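Local coordinates for protein PatF (Prochloron didemni, PDB 4BG2) that is probably a prenyltransferase-like protein of patellamide (cyanobactin) biosynthesis, built as a helix-ringed antiparallel beta-barrel, at residues Glu144-Glu147 against Glu148-Arg151; Leu165-Val168 against Leu169-Asp172; Gly73-Trp76 against Pro77-Thr81. All blocks are in the same frame, centred on the assembly; numbering follows the deposited sequence.

Contact 1: residues Glu144-Glu147 against Glu148-Arg151; sequences EDTE and ELAR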
ATOM      1  N   GLU A 144       5.932 -13.898 -13.739  1.00 56.31           N
ATOM      2  CA  GLU A 144       4.921 -14.856 -14.156  1.00 55.62           C
ATOM      3  C   GLU A 144       3.914 -14.150 -15.063  1.00 53.48           C
ATOM      4  O   GLU A 144       3.733 -12.930 -14.961  1.00 54.17           O
ATOM      5  CB  GLU A 144       4.213 -15.445 -12.929  1.00 54.26           C
ATOM      6  CG  GLU A 144       5.124 -16.186 -11.962  1.00 55.29           C
ATOM      7  CD  GLU A 144       5.563 -17.558 -12.454  1.00 61.26           C
ATOM      8  OE1 GLU A 144       4.978 -18.102 -13.416  1.00 63.90           O
ATOM      9  OE2 GLU A 144       6.519 -18.110 -11.874  1.00 66.16           O
ATOM     10  N   ASP A 145       3.277 -14.915 -15.947  1.00 51.81           N
ATOM     11  CA  ASP A 145       2.118 -14.444 -16.695  1.00 51.77           C
ATOM     12  C   ASP A 145       0.936 -14.549 -15.739  1.00 49.51           C
ATOM     13  O   ASP A 145       0.542 -15.651 -15.354  1.00 47.90           O
ATOM     14  CB  ASP A 145       1.883 -15.285 -17.958  1.00 56.11           C
ATOM     15  CG  ASP A 145       0.547 -14.978 -18.638  1.00 58.13           C
ATOM     16  OD1 ASP A 145       0.008 -13.862 -18.459  1.00 57.50           O
ATOM     17  OD2 ASP A 145       0.038 -15.858 -19.366  1.00 61.26           O
ATOM     18  N   THR A 146       0.390 -13.397 -15.347  1.00 46.62           N
ATOM     19  CA  THR A 146      -0.561 -13.339 -14.255  1.00 44.42           C
ATOM     20  C   THR A 146      -1.896 -12.742 -14.674  1.00 43.53           C
ATOM     21  O   THR A 146      -2.641 -12.218 -13.841  1.00 40.13           O
ATOM     22  CB  THR A 146       0.043 -12.585 -13.062  1.00 43.94           C
ATOM     23  OG1 THR A 146       0.494 -11.289 -13.478  1.00 43.49           O
ATOM     24  CG2 THR A 146       1.226 -13.374 -12.516  1.00 45.62           C
ATOM     25  N   GLU A 147      -2.219 -12.892 -15.958  1.00 45.28           N
ATOM     26  CA  GLU A 147      -3.524 -12.506 -16.492  1.00 46.31           C
ATOM     27  C   GLU A 147      -4.722 -13.071 -15.729  1.00 44.30           C
ATOM     28  O   GLU A 147      -5.690 -12.334 -15.517  1.00 41.79           O
ATOM     29  CB  GLU A 147      -3.661 -12.879 -17.969  1.00 51.04           C
ATOM     30  CG  GLU A 147      -3.196 -11.768 -18.886  1.00 55.82           C
ATOM     31  CD  GLU A 147      -3.725 -11.887 -20.293  1.00 59.39           C
ATOM     32  OE1 GLU A 147      -4.947 -12.040 -20.449  1.00 61.26           O
ATOM     33  OE2 GLU A 147      -2.926 -11.806 -21.247  1.00 65.65           O
ATOM     34  N   GLU A 148      -4.670 -14.340 -15.306  1.00 43.13           N
ATOM     35  CA  GLU A 148      -5.817 -14.923 -14.585  1.00 43.92           C
ATOM     36  C   GLU A 148      -6.087 -14.257 -13.221  1.00 39.15           C
ATOM     37  O   GLU A 148      -7.241 -14.083 -12.814  1.00 37.63           O
ATOM     38  CB  GLU A 148      -5.713 -16.453 -14.465  1.00 47.69           C
ATOM     39  CG  GLU A 148      -4.804 -17.020 -13.375  1.00 50.61           C
ATOM     40  CD  GLU A 148      -3.344 -17.132 -13.791  1.00 55.12           C
ATOM     41  OE1 GLU A 148      -2.787 -16.133 -14.322  1.00 59.88           O
ATOM     42  OE2 GLU A 148      -2.751 -18.217 -13.576  1.00 57.20           O
ATOM     43  N   LEU A 149      -5.026 -13.852 -12.523  1.00 37.58           N
ATOM     44  CA  LEU A 149      -5.178 -13.116 -11.264  1.00 33.38           C
ATOM     45  C   LEU A 149      -5.816 -11.765 -11.533  1.00 32.38           C
ATOM     46  O   LEU A 149      -6.744 -11.356 -10.838  1.00 32.10           O
ATOM     47  CB  LEU A 149      -3.820 -12.899 -10.583  1.00 33.79           C
ATOM     48  CG  LEU A 149      -2.988 -14.133 -10.249  1.00 35.94           C
ATOM     49  CD1 LEU A 149      -1.748 -13.770  -9.456  1.00 34.93           C
ATOM     50  CD2 LEU A 149      -3.838 -15.126  -9.480  1.00 37.95           C
ATOM     51  N   ALA A 150      -5.289 -11.062 -12.534  1.00 33.85           N
ATOM     52  CA  ALA A 150      -5.737  -9.720 -12.882  1.00 32.70           C
ATOM     53  C   ALA A 150      -7.167  -9.740 -13.377  1.00 33.70           C
ATOM     54  O   ALA A 150      -7.914  -8.807 -13.094  1.00 33.47           O
ATOM     55  CB  ALA A 150      -4.827  -9.110 -13.944  1.00 33.96           C
ATOM     56  N   ARG A 151      -7.565 -10.796 -14.099  1.00 36.57           N
ATOM     57  CA  ARG A 151      -8.976 -10.951 -14.523  1.00 38.83           C
ATOM     58  C   ARG A 151      -9.943 -11.053 -13.364  1.00 36.43           C
ATOM     59  O   ARG A 151     -10.953 -10.361 -13.323  1.00 36.56           O
ATOM     60  CB  ARG A 151      -9.189 -12.193 -15.381  1.00 44.22           C
ATOM     61  CG  ARG A 151      -8.863 -11.961 -16.835  1.00 49.97           C
ATOM     62  CD  ARG A 151      -9.331 -13.099 -17.717  1.00 54.63           C
ATOM     63  NE  ARG A 151      -9.186 -12.649 -19.098  1.00 60.09           N
ATOM     64  CZ  ARG A 151      -8.071 -12.759 -19.807  1.00 61.69           C
ATOM     65  NH1 ARG A 151      -7.004 -13.371 -19.297  1.00 62.25           N
ATOM     66  NH2 ARG A 151      -8.040 -12.277 -21.046  1.00 63.96           N
TER

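Contact 2: residues Leu165-Val168 against Leu169-Asp172; sequences LTRV and LLRD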
ATOM      1  N   LEU A 165      -6.433   0.540 -21.729  1.00 36.89           N
ATOM      2  CA  LEU A 165      -6.239   0.427 -20.287  1.00 36.20           C
ATOM      3  C   LEU A 165      -6.518  -1.014 -19.802  1.00 34.62           C
ATOM      4  O   LEU A 165      -5.836  -1.510 -18.933  1.00 33.71           O
ATOM      5  CB  LEU A 165      -7.112   1.448 -19.561  1.00 36.11           C
ATOM      6  CG  LEU A 165      -7.001   1.499 -18.045  1.00 37.70           C
ATOM      7  CD1 LEU A 165      -5.540   1.540 -17.585  1.00 37.43           C
ATOM      8  CD2 LEU A 165      -7.782   2.712 -17.537  1.00 37.80           C
ATOM      9  N   THR A 166      -7.494  -1.686 -20.392  1.00 35.80           N
ATOM     10  CA  THR A 166      -7.772  -3.063 -20.014  1.00 37.18           C
ATOM     11  C   THR A 166      -6.545  -3.938 -20.183  1.00 38.23           C
ATOM     12  O   THR A 166      -6.215  -4.728 -19.297  1.00 37.19           O
ATOM     13  CB  THR A 166      -8.950  -3.641 -20.816  1.00 38.57           C
ATOM     14  OG1 THR A 166     -10.112  -2.854 -20.554  1.00 39.20           O
ATOM     15  CG2 THR A 166      -9.241  -5.101 -20.429  1.00 38.79           C
ATOM     16  N   ARG A 167      -5.850  -3.772 -21.305  1.00 40.55           N
ATOM     17  CA  ARG A 167      -4.614  -4.521 -21.563  1.00 42.97           C
ATOM     18  C   ARG A 167      -3.509  -4.173 -20.571  1.00 37.90           C
ATOM     19  O   ARG A 167      -2.797  -5.054 -20.114  1.00 35.78           O
ATOM     20  CB  ARG A 167      -4.123  -4.301 -23.009  1.00 48.16           C
ATOM     21  CG  ARG A 167      -5.099  -4.823 -24.064  1.00 56.82           C
ATOM     22  CD  ARG A 167      -5.271  -6.344 -24.010  1.00 62.72           C
ATOM     23  NE  ARG A 167      -4.023  -7.033 -24.358  1.00 67.78           N
ATOM     24  CZ  ARG A 167      -3.702  -8.276 -23.999  1.00 72.41           C
ATOM     25  NH1 ARG A 167      -4.532  -9.011 -23.255  1.00 76.19           N
ATOM     26  NH2 ARG A 167      -2.530  -8.783 -24.377  1.00 71.64           N
ATOM     27  N   VAL A 168      -3.359  -2.893 -20.247  1.00 35.86           N
ATOM     28  CA  VAL A 168      -2.409  -2.499 -19.210  1.00 34.45           C
ATOM     29  C   VAL A 168      -2.730  -3.224 -17.904  1.00 33.31           C
ATOM     30  O   VAL A 168      -1.836  -3.759 -17.242  1.00 32.32           O
ATOM     31  CB  VAL A 168      -2.401  -0.974 -18.969  1.00 34.17           C
ATOM     32  CG1 VAL A 168      -1.530  -0.632 -17.785  1.00 33.27           C
ATOM     33  CG2 VAL A 168      -1.922  -0.214 -20.223  1.00 36.46           C
ATOM     34  N   LEU A 169      -4.000  -3.227 -17.523  1.00 33.27           N
ATOM     35  CA  LEU A 169      -4.414  -3.875 -16.266  1.00 33.17           C
ATOM     36  C   LEU A 169      -4.245  -5.396 -16.336  1.00 34.10           C
ATOM     37  O   LEU A 169      -3.789  -6.017 -15.385  1.00 32.78           O
ATOM     38  CB  LEU A 169      -5.871  -3.519 -15.930  1.00 32.66           C
ATOM     39  CG  LEU A 169      -6.132  -2.035 -15.757  1.00 33.13           C
ATOM     40  CD1 LEU A 169      -7.586  -1.747 -15.456  1.00 34.76           C
ATOM     41  CD2 LEU A 169      -5.239  -1.444 -14.673  1.00 32.33           C
ATOM     42  N   LEU A 170      -4.617  -5.999 -17.461  1.00 37.91           N
ATOM     43  CA  LEU A 170      -4.537  -7.460 -17.585  1.00 40.68           C
ATOM     44  C   LEU A 170      -3.083  -7.955 -17.621  1.00 42.56           C
ATOM     45  O   LEU A 170      -2.792  -9.040 -17.120  1.00 45.63           O
ATOM     46  CB  LEU A 170      -5.278  -7.945 -18.837  1.00 43.82           C
ATOM     47  CG  LEU A 170      -6.809  -8.017 -18.808  1.00 44.93           C
ATOM     48  CD1 LEU A 170      -7.341  -8.469 -20.164  1.00 47.36           C
ATOM     49  CD2 LEU A 170      -7.286  -8.957 -17.709  1.00 45.73           C
ATOM     50  N   ARG A 171      -2.176  -7.160 -18.197  1.00 42.39           N
ATOM     51  CA  ARG A 171      -0.796  -7.591 -18.426  1.00 43.81           C
ATOM     52  C   ARG A 171       0.217  -7.108 -17.377  1.00 40.74           C
ATOM     53  O   ARG A 171       1.119  -7.857 -17.033  1.00 42.25           O
ATOM     54  CB  ARG A 171      -0.311  -7.138 -19.806  1.00 49.13           C
ATOM     55  CG  ARG A 171      -1.070  -7.711 -21.005  1.00 54.68           C
ATOM     56  CD  ARG A 171      -1.060  -9.231 -21.074  1.00 60.90           C
ATOM     57  NE  ARG A 171       0.276  -9.804 -20.862  1.00 67.53           N
ATOM     58  CZ  ARG A 171       0.533 -11.110 -20.732  1.00 71.31           C
ATOM     59  NH1 ARG A 171      -0.444 -12.007 -20.801  1.00 73.18           N
ATOM     60  NH2 ARG A 171       1.776 -11.524 -20.533  1.00 72.50           N
ATOM     61  N   ASP A 172       0.082  -5.883 -16.861  1.00 37.10           N
ATOM     62  CA  ASP A 172       1.114  -5.299 -15.978  1.00 34.33           C
ATOM     63  C   ASP A 172       0.743  -5.174 -14.488  1.00 32.47           C
ATOM     64  O   ASP A 172       1.543  -4.666 -13.692  1.00 30.23           O
ATOM     65  CB  ASP A 172       1.543  -3.936 -16.523  1.00 34.07           C
ATOM     66  CG  ASP A 172       2.333  -4.048 -17.843  1.00 37.36           C
ATOM     67  OD1 ASP A 172       2.724  -5.180 -18.249  1.00 38.52           O
ATOM     68  OD2 ASP A 172       2.569  -2.995 -18.469  1.00 37.20           O
TER

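Contact 3: residues Gly73-Trp76 against Pro77-Thr81; sequences GTTW and PESLT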
ATOM      1  N   GLY A  73      10.963 -13.837   0.587  1.00 53.04           N
ATOM      2  CA  GLY A  73      10.373 -14.789  -0.340  1.00 51.59           C
ATOM      3  C   GLY A  73       8.865 -14.981  -0.253  1.00 47.16           C
ATOM      4  O   GLY A  73       8.129 -14.076   0.091  1.00 46.13           O
ATOM      5  N   THR A  74       8.418 -16.192  -0.547  1.00 44.02           N
ATOM      6  CA  THR A  74       7.016 -16.468  -0.744  1.00 41.95           C
ATOM      7  C   THR A  74       6.349 -17.000   0.507  1.00 40.64           C
ATOM      8  O   THR A  74       6.724 -18.052   0.989  1.00 43.46           O
ATOM      9  CB  THR A  74       6.831 -17.471  -1.893  1.00 42.63           C
ATOM     10  OG1 THR A  74       7.177 -16.819  -3.115  1.00 42.90           O
ATOM     11  CG2 THR A  74       5.377 -17.964  -1.990  1.00 42.04           C
ATOM     12  N   THR A  75       5.338 -16.290   1.009  1.00 38.28           N
ATOM     13  CA  THR A  75       4.523 -16.802   2.128  1.00 37.79           C
ATOM     14  C   THR A  75       3.054 -17.060   1.770  1.00 36.40           C
ATOM     15  O   THR A  75       2.271 -17.463   2.631  1.00 36.11           O
ATOM     16  CB  THR A  75       4.613 -15.900   3.381  1.00 37.05           C
ATOM     17  OG1 THR A  75       4.413 -14.545   3.018  1.00 35.70           O
ATOM     18  CG2 THR A  75       5.977 -16.014   4.035  1.00 39.04           C
ATOM     19  N   TRP A  76       2.675 -16.826   0.521  1.00 34.13           N
ATOM     20  CA  TRP A  76       1.353 -17.216   0.049  1.00 34.41           C
ATOM     21  C   TRP A  76       1.270 -18.732  -0.062  1.00 35.34           C
ATOM     22  O   TRP A  76       2.188 -19.342  -0.589  1.00 35.68           O
ATOM     23  CB  TRP A  76       1.091 -16.620  -1.322  1.00 33.59           C
ATOM     24  CG  TRP A  76      -0.275 -16.895  -1.879  1.00 32.44           C
ATOM     25  CD1 TRP A  76      -0.624 -17.917  -2.700  1.00 34.60           C
ATOM     26  CD2 TRP A  76      -1.449 -16.105  -1.696  1.00 31.14           C
ATOM     27  NE1 TRP A  76      -1.945 -17.826  -3.045  1.00 34.26           N
ATOM     28  CE2 TRP A  76      -2.484 -16.722  -2.440  1.00 32.42           C
ATOM     29  CE3 TRP A  76      -1.737 -14.942  -0.970  1.00 29.17           C
ATOM     30  CZ2 TRP A  76      -3.781 -16.220  -2.484  1.00 30.51           C
ATOM     31  CZ3 TRP A  76      -3.025 -14.431  -1.011  1.00 29.29           C
ATOM     32  CH2 TRP A  76      -4.038 -15.067  -1.771  1.00 31.18           C
ATOM     33  N   PRO A  77       0.162 -19.344   0.389  1.00 34.97           N
ATOM     34  CA  PRO A  77      -1.066 -18.781   0.894  1.00 34.17           C
ATOM     35  C   PRO A  77      -1.160 -18.669   2.405  1.00 35.12           C
ATOM     36  O   PRO A  77      -2.180 -18.189   2.905  1.00 34.75           O
ATOM     37  CB  PRO A  77      -2.113 -19.787   0.396  1.00 36.53           C
ATOM     38  CG  PRO A  77      -1.412 -21.117   0.495  1.00 37.28           C
ATOM     39  CD  PRO A  77       0.055 -20.822   0.256  1.00 37.60           C
ATOM     40  N   GLU A  78      -0.139 -19.097   3.140  1.00 38.46           N
ATOM     41  CA  GLU A  78      -0.185 -18.978   4.602  1.00 40.17           C
ATOM     42  C   GLU A  78      -0.293 -17.533   5.089  1.00 37.09           C
ATOM     43  O   GLU A  78      -0.830 -17.281   6.172  1.00 36.30           O
ATOM     44  CB  GLU A  78       0.956 -19.724   5.315  1.00 44.95           C
ATOM     45  CG  GLU A  78       2.394 -19.343   4.976  1.00 48.54           C
ATOM     46  CD  GLU A  78       2.990 -20.092   3.797  1.00 52.84           C
ATOM     47  OE1 GLU A  78       2.270 -20.885   3.121  1.00 53.92           O
ATOM     48  OE2 GLU A  78       4.199 -19.862   3.568  1.00 51.33           O
ATOM     49  N   SER A  79       0.185 -16.583   4.292  1.00 33.60           N
ATOM     50  CA  SER A  79       0.010 -15.173   4.632  1.00 30.95           C
ATOM     51  C   SER A  79      -1.472 -14.789   4.810  1.00 30.06           C
ATOM     52  O   SER A  79      -1.787 -13.832   5.526  1.00 29.72           O
ATOM     53  CB  SER A  79       0.669 -14.275   3.574  1.00 29.37           C
ATOM     54  OG  SER A  79       0.153 -14.534   2.276  1.00 28.57           O
ATOM     55  N   LEU A  80      -2.381 -15.514   4.167  1.00 30.23           N
ATOM     56  CA  LEU A  80      -3.806 -15.257   4.336  1.00 29.90           C
ATOM     57  C   LEU A  80      -4.297 -15.419   5.782  1.00 29.75           C
ATOM     58  O   LEU A  80      -5.193 -14.716   6.217  1.00 30.60           O
ATOM     59  CB  LEU A  80      -4.658 -16.145   3.407  1.00 32.00           C
ATOM     60  CG  LEU A  80      -4.607 -15.828   1.896  1.00 31.71           C
ATOM     61  CD1 LEU A  80      -5.198 -16.983   1.098  1.00 32.57           C
ATOM     62  CD2 LEU A  80      -5.314 -14.531   1.575  1.00 30.65           C
ATOM     63  N   THR A  81      -3.715 -16.325   6.533  1.00 31.22           N
ATOM     64  CA  THR A  81      -4.204 -16.573   7.872  1.00 32.88           C
ATOM     65  C   THR A  81      -4.135 -15.302   8.701  1.00 30.71           C
ATOM     66  O   THR A  81      -5.019 -15.029   9.484  1.00 29.37           O
ATOM     67  CB  THR A  81      -3.426 -17.691   8.561  1.00 35.06           C
ATOM     68  OG1 THR A  81      -2.022 -17.376   8.544  1.00 36.84           O
ATOM     69  CG2 THR A  81      -3.672 -18.997   7.855  1.00 36.49           C
TER

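Contact 1: residues Glu144-Glu147 against Glu148-Arg151
Glu147 and Arg151 face each other across one turn at the start of helix 147-157, carboxylate against guanidinium. The glutamate can be followed from its root. CB lies 3.6 Å from NH1 of Arg151, so the methylene already brushes the guanidinium. CG, with the chain running out extended beyond it (chi2 -161°), is a loose neighbour of the same nitrogen. CD brings the carboxylate up to the guanidinium, their planes 35° apart. At the tip, OE1 forms a salt bridge with Arg151 NH1 at 2.7 Å; the hydrogen bond within it is bent, 129° at the hydrogen, and therefore weak. Arg151 NH2 stands 3.2 Å from the same OE1. The other oxygen, OE2, turns to a salt bridge with Arg171, so the carboxylate is gripped from two helices.

The backbone beneath is the first helical turn. Thr146 O receives Ala150 N at 3.2 Å in a nearly straight bond lying in the carbonyl plane, and a weak one from Leu149 N; Glu147 O receives Arg151 N at 2.8 Å. Thr146 holds the N-cap position without a side-chain cap, its OG1 being bound by Lys204. Asp145 OD1 instead takes a long, weak bond of 3.5 Å from Glu147 N, while its salt bridge goes to Arg171. On the flank, Glu148 OE1 comes to 3.5 Å from Asp145 O, and Lys115 binds both this carbonyl and Glu148 OE2.

Acidic groups thus crowd the amino end of a helix, where the dipole would probably stabilise their negative charge, and Arg151, Arg171 and Lys115 are likely to balance it, adding ion pairs to the backbone bonds that start the helix.

Contact 2: residues Leu165-Val168 against Leu169-Asp172
The guanidinium of Arg167 carries Arg171 CG over one face, 3.8 Å above the plane and offset toward the rim. Its NH2 lies 3.6 Å from Arg171 CD, while Leu170 CD1 approaches obliquely, 4.2 Å from Arg167 NH1. The two arginine side chains run side by side in the same direction, both bent at chi2 and chi3, with their guanidinium planes 38° apart. Arg171 NH1 is claimed by Glu147 and Asp145, while Arg167 reaches Glu147 through a long, weak ion pair, so both cations lean toward one carboxylate.

One residue back, Thr166 CG2 lies alongside Leu170 CD1 at 3.9 Å; the threonine's first torsion (-60°) puts OG1 beside the backbone N, where it bonds Ser162 O. On the buried side Leu165 CD1 meets Leu169 CG at 4.1 Å, and Phe234 touches both leucines. Four successive i to i+4 bonds carry the turns, from Leu169 N to Leu165 O (2.9 Å) through to Asp172 N on Val168 O. Asp172 sends its two carboxylate oxygens to the backbone nitrogens of Gly205 and Leu208.

This is an amphipathic alpha-helix of the outer ring round an antiparallel ten-stranded barrel, the arrangement of the ABBA prenyltransferase (PT-barrel) fold: Leu165, Val168 and Leu169 on the buried side, the last two against Pro192, Leu170 against helix 147-157, and Arg167 on the exposed flank.

Contact 3: residues Gly73-Trp76 against Pro77-Thr81
A cis peptide joins Trp76 to Pro77, bringing their CA atoms to 3.0 Å, and the chain then turns into helix 79-91 with Ser79 N bonded to Thr75 O at 2.8 Å, the donor 37° above the carbonyl plane. The cis bond folds the proline back over the indole. With CG of Trp76 opposite its own backbone N (chi1 -177°), the ring lies beside the peptide, and Pro77 CB sits over the five-membered ring, 3.9 Å from its centroid, in a CH-pi contact 10° off the normal. The side chains of Trp76 and Pro77 meet at about a right angle.

Leu80 takes the other half of the same face. Its CD1 is 4.0 Å from the centroid of the six-membered ring, a second CH-pi contact, and its CD2 touches Trp76 CZ3 at 3.5 Å. Ser79 OG comes obliquely to within 3.8 Å of Trp76 CE3, but its hydrogen bond goes to Asn119 OD1. Indole NE1 donates to His110 O, which helps to fix the rotation of the ring, and Ile116 and Asn119 of strand 116-124 also touch it. Nearer the surface, Glu78 bends at chi2 and curls back beside Thr75, while Thr81 OG1 bonds Glu78 O at 2.7 Å.

With an alanine in place of Trp76, Pro77 and Leu80 would probably lose the flat surface they lie against, opening a gap beside strand 116-124 and leaving His110 O without its indole donor.

The chain makes a type VIa turn with Trp76 and cis Pro77 at its two central positions: aliphatic C-H groups rest on an electron-rich face while the ring's one polar atom is satisfied by a carbonyl, so a buried tryptophan fits against Pro77 and Leu80 at the helix start without an unpaired N-H.

In the fold
From the N terminus the chain reaches contact 3 first, where a short turn leads from the loop after strand 60-70 into helix 79-91. Contact 1 follows strand 133-140 and closes the entry turn of helix 147-157; contact 2 lies wholly within the next helix, 163-172, just before strand 173-181. All three are in series, none nesting or crossing. Contacts 1 and 2, centres 10 Å apart, touch directly through salt bridges and the packing of Arg151 on Leu170, tying the two consecutive helices together outside the barrel. Contact 3 is separate, its nearest atoms about 7 Å from contact 1, and joins the start of its helix to strand 116-124 and helix 101-110.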